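Local structure of nitrite oxidoreductase subunit A (Kuenenia stuttgartiensis, 7B04) at residues L967-A979 with T1101-M1113. The protein is a NarG-like subunit of the molybdopterin oxidoreductase family that carries a molybdenum atom, two MD1 ligands and an iron/sulfur cluster. Numbering follows the deposited sequence.
Sequences LGIEDGDYVYVDA and TLVKITKAENGGM
Y974 and Y976 project from strand 974-978 on the same face of an antiparallel ladder with strand 1102-1109, and A1108 brings its methyl group up to both. The two strands are neighbours in a mixed sheet late in the chain, where 974-978 is flanked on its other edge by strand 1001-1007 and V1103 bonds F911 of strand 911-914 through the backbone. A classic beta bulge interrupts the ladder: two residues, A1108 and E1109, stand opposite the single Y974, and their N-H groups converge from one face of its carbonyl plane on Y974 O, A1108 N at 2.7 Å and E1109 N at 3.2 Å. At the bulge A1108 CB turns toward the partner strand and lies 3.5 Å from Y976 CE2, oblique to the ring, while T1106 OG1 and K1107 O approach the edge of that ring near its plane. The Y976 ring also makes a cation-pi contact with R1000, which forms a salt bridge to D978 on the same face. E1109, with CG anti to its backbone N (chi1 -173°), extends in full to salt bridges with R1052 and R948; R1052 in turn makes a cation-pi contact with the Y974 ring.

On the opposite face, V977 and I1105 run alongside with their ends turned alike, V977 CG1 3.8 Å from I1105 CD1, with I957 of strand 956-959 against both. The I969 side chain lies roughly perpendicular to that of I1105, while the I969 and K1107 side chains pass in opposite directions, with I969 CG1 3.7 Å from K1107 CB. Beyond the bulge, the D973 carboxylate closes the type II turn E970-D973: D973 OD2 accepts from E970 N at 2.8 Å on its anti side, 34° out of the carboxylate plane. G1111 N is modelled implausibly close to D973 OD1, which leaves the details of that bond doubtful.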
# COMPACT_ATOMS: atom_id res chain seq x y z
N LEU B 967 1.56 16.43 26.40
CA LEU B 967 2.81 17.07 26.02
C LEU B 967 2.58 18.34 25.21
O LEU B 967 3.52 18.84 24.57
CB LEU B 967 3.70 16.09 25.27
CG LEU B 967 4.22 14.98 26.19
CD1 LEU B 967 3.51 13.66 25.94
CD2 LEU B 967 5.71 14.80 26.06
N GLY B 968 1.36 18.88 25.22
CA GLY B 968 1.06 20.09 24.48
C GLY B 968 1.17 19.95 22.98
O GLY B 968 1.58 20.90 22.30
N ILE B 969 0.82 18.79 22.44
CA ILE B 969 0.93 18.51 21.02
C ILE B 969 -0.48 18.38 20.46
O ILE B 969 -1.27 17.55 20.94
CB ILE B 969 1.75 17.24 20.75
CG1 ILE B 969 3.19 17.43 21.22
CG2 ILE B 969 1.69 16.86 19.28
CD1 ILE B 969 3.98 16.14 21.31
N GLU B 970 -0.79 19.17 19.45
CA GLU B 970 -2.06 19.07 18.75
C GLU B 970 -1.88 18.26 17.48
O GLU B 970 -0.78 18.21 16.92
CB GLU B 970 -2.60 20.46 18.43
CG GLU B 970 -4.01 20.47 17.90
CD GLU B 970 -5.04 20.10 18.94
OE1 GLU B 970 -4.79 20.33 20.14
OE2 GLU B 970 -6.10 19.59 18.54
N ASP B 971 -2.96 17.61 17.03
CA ASP B 971 -2.89 16.78 15.83
C ASP B 971 -2.44 17.62 14.64
O ASP B 971 -3.03 18.66 14.32
CB ASP B 971 -4.24 16.11 15.53
CG ASP B 971 -4.19 15.24 14.25
OD1 ASP B 971 -5.20 14.57 13.95
OD2 ASP B 971 -3.15 15.20 13.55
N GLY B 972 -1.41 17.13 13.95
CA GLY B 972 -0.84 17.78 12.80
C GLY B 972 0.41 18.57 13.09
O GLY B 972 1.05 19.05 12.14
N ASP B 973 0.81 18.68 14.35
CA ASP B 973 2.03 19.39 14.71
C ASP B 973 3.25 18.52 14.42
O ASP B 973 3.19 17.29 14.45
CB ASP B 973 2.01 19.77 16.19
CG ASP B 973 0.98 20.84 16.50
OD1 ASP B 973 0.64 21.63 15.59
OD2 ASP B 973 0.52 20.90 17.66
N TYR B 974 4.37 19.19 14.15
CA TYR B 974 5.65 18.51 14.01
C TYR B 974 6.21 18.20 15.40
O TYR B 974 6.10 19.02 16.32
CB TYR B 974 6.63 19.37 13.22
CG TYR B 974 6.34 19.43 11.73
CD1 TYR B 974 6.78 18.43 10.88
CD2 TYR B 974 5.64 20.49 11.17
CE1 TYR B 974 6.53 18.47 9.52
CE2 TYR B 974 5.38 20.55 9.81
CZ TYR B 974 5.83 19.53 8.99
OH TYR B 974 5.57 19.58 7.64
N VAL B 975 6.80 17.01 15.55
CA VAL B 975 7.29 16.51 16.83
C VAL B 975 8.67 15.90 16.65
O VAL B 975 8.96 15.27 15.62
CB VAL B 975 6.30 15.49 17.45
CG1 VAL B 975 4.97 16.18 17.80
CG2 VAL B 975 6.04 14.35 16.49
N TYR B 976 9.48 15.97 17.67
CA TYR B 976 10.79 15.31 17.58
C TYR B 976 10.62 13.93 18.19
O TYR B 976 9.84 13.80 19.09
CB TYR B 976 11.81 16.15 18.35
CG TYR B 976 12.31 17.38 17.65
CD1 TYR B 976 13.16 17.28 16.58
CD2 TYR B 976 11.98 18.63 18.10
CE1 TYR B 976 13.65 18.41 15.95
CE2 TYR B 976 12.47 19.77 17.49
CZ TYR B 976 13.31 19.66 16.41
OH TYR B 976 13.79 20.78 15.81
N VAL B 977 11.24 12.91 17.60
CA VAL B 977 11.21 11.55 18.19
C VAL B 977 12.63 11.28 18.65
O VAL B 977 13.45 10.98 17.81
CB VAL B 977 10.77 10.48 17.18
CG1 VAL B 977 9.56 9.71 17.66
CG2 VAL B 977 10.53 11.09 15.82
N ASP B 978 12.85 11.28 19.96
CA ASP B 978 14.22 11.15 20.48
C ASP B 978 14.31 9.86 21.29
O ASP B 978 13.34 9.51 21.95
CB ASP B 978 14.60 12.41 21.26
CG ASP B 978 14.87 13.60 20.38
OD1 ASP B 978 14.24 14.63 20.59
OD2 ASP B 978 15.71 13.50 19.50
N ALA B 979 15.42 9.17 21.17
CA ALA B 979 15.65 7.93 21.90
C ALA B 979 16.89 8.13 22.76
O ALA B 979 17.43 9.25 22.84
CB ALA B 979 15.79 6.73 20.96
N THR B 1101 12.79 -0.77 21.55
CA THR B 1101 13.14 0.63 21.71
C THR B 1101 11.99 1.33 22.41
O THR B 1101 10.84 0.89 22.35
CB THR B 1101 13.43 1.30 20.36
OG1 THR B 1101 14.22 2.48 20.56
CG2 THR B 1101 12.14 1.68 19.64
N LEU B 1102 12.33 2.41 23.11
CA LEU B 1102 11.36 3.34 23.64
C LEU B 1102 11.80 4.75 23.27
O LEU B 1102 12.99 5.01 23.09
CB LEU B 1102 11.16 3.23 25.14
CG LEU B 1102 10.60 1.88 25.58
CD1 LEU B 1102 11.11 1.56 26.95
CD2 LEU B 1102 9.08 1.90 25.56
N VAL B 1103 10.83 5.64 23.16
CA VAL B 1103 11.09 6.99 22.59
C VAL B 1103 10.53 8.08 23.48
O VAL B 1103 9.66 7.80 24.25
CB VAL B 1103 10.41 7.03 21.20
CG1 VAL B 1103 10.91 8.13 20.32
CG2 VAL B 1103 10.60 5.72 20.48
N LYS B 1104 11.08 9.28 23.34
CA LYS B 1104 10.61 10.53 23.99
C LYS B 1104 10.02 11.40 22.88
O LYS B 1104 10.62 11.49 21.83
CB LYS B 1104 11.77 11.27 24.63
CG LYS B 1104 11.36 12.37 25.59
CD LYS B 1104 12.48 12.94 26.40
CE LYS B 1104 13.43 13.78 25.58
NZ LYS B 1104 14.44 14.44 26.43
N ILE B 1105 8.85 11.97 23.12
CA ILE B 1105 8.18 12.85 22.12
C ILE B 1105 8.07 14.24 22.72
O ILE B 1105 7.68 14.36 23.86
CB ILE B 1105 6.78 12.31 21.79
CG1 ILE B 1105 6.74 10.79 21.82
CG2 ILE B 1105 6.31 12.82 20.46
CD1 ILE B 1105 7.13 10.19 20.52
N THR B 1106 8.46 15.24 21.95
CA THR B 1106 8.36 16.64 22.33
C THR B 1106 7.93 17.43 21.10
O THR B 1106 8.35 17.13 19.98
CB THR B 1106 9.66 17.23 22.90
OG1 THR B 1106 10.49 17.71 21.84
CG2 THR B 1106 10.43 16.22 23.75
N LYS B 1107 7.09 18.44 21.32
CA LYS B 1107 6.61 19.28 20.24
C LYS B 1107 7.75 20.04 19.56
O LYS B 1107 8.69 20.50 20.22
CB LYS B 1107 5.57 20.27 20.77
CG LYS B 1107 5.07 21.28 19.74
CD LYS B 1107 4.15 22.30 20.37
CE LYS B 1107 3.74 23.37 19.36
NZ LYS B 1107 2.87 24.41 19.97
N ALA B 1108 7.66 20.15 18.24
CA ALA B 1108 8.68 20.79 17.42
C ALA B 1108 8.20 22.08 16.77
O ALA B 1108 8.85 23.12 16.89
CB ALA B 1108 9.16 19.82 16.34
N GLU B 1109 7.06 22.04 16.08
CA GLU B 1109 6.55 23.20 15.36
C GLU B 1109 5.04 23.06 15.22
O GLU B 1109 4.49 21.96 15.28
CB GLU B 1109 7.23 23.33 13.98
CG GLU B 1109 6.89 24.60 13.21
CD GLU B 1109 7.65 24.69 11.90
OE1 GLU B 1109 8.45 23.78 11.61
OE2 GLU B 1109 7.43 25.68 11.15
N ASN B 1110 4.38 24.20 15.03
CA ASN B 1110 2.93 24.20 14.91
C ASN B 1110 2.50 23.59 13.58
O ASN B 1110 3.15 23.78 12.55
CB ASN B 1110 2.38 25.63 15.03
CG ASN B 1110 2.53 26.19 16.42
OD1 ASN B 1110 2.28 25.51 17.41
ND2 ASN B 1110 2.94 27.45 16.51
N GLY B 1111 1.39 22.85 13.61
CA GLY B 1111 0.90 22.22 12.40
C GLY B 1111 0.25 23.17 11.42
O GLY B 1111 0.09 22.81 10.25
N GLY B 1112 -0.12 24.37 11.87
CA GLY B 1112 -0.74 25.33 10.97
C GLY B 1112 0.20 25.75 9.85
O GLY B 1112 1.42 25.71 9.98
N MET B 1113 -0.40 26.10 8.71
CA MET B 1113 0.38 26.51 7.55
C MET B 1113 1.18 27.76 7.88
O MET B 1113 0.63 28.75 8.39
CB MET B 1113 -0.54 26.75 6.36
CG MET B 1113 0.07 27.58 5.26
SD MET B 1113 0.52 26.55 3.85
CE MET B 1113 -1.11 26.06 3.29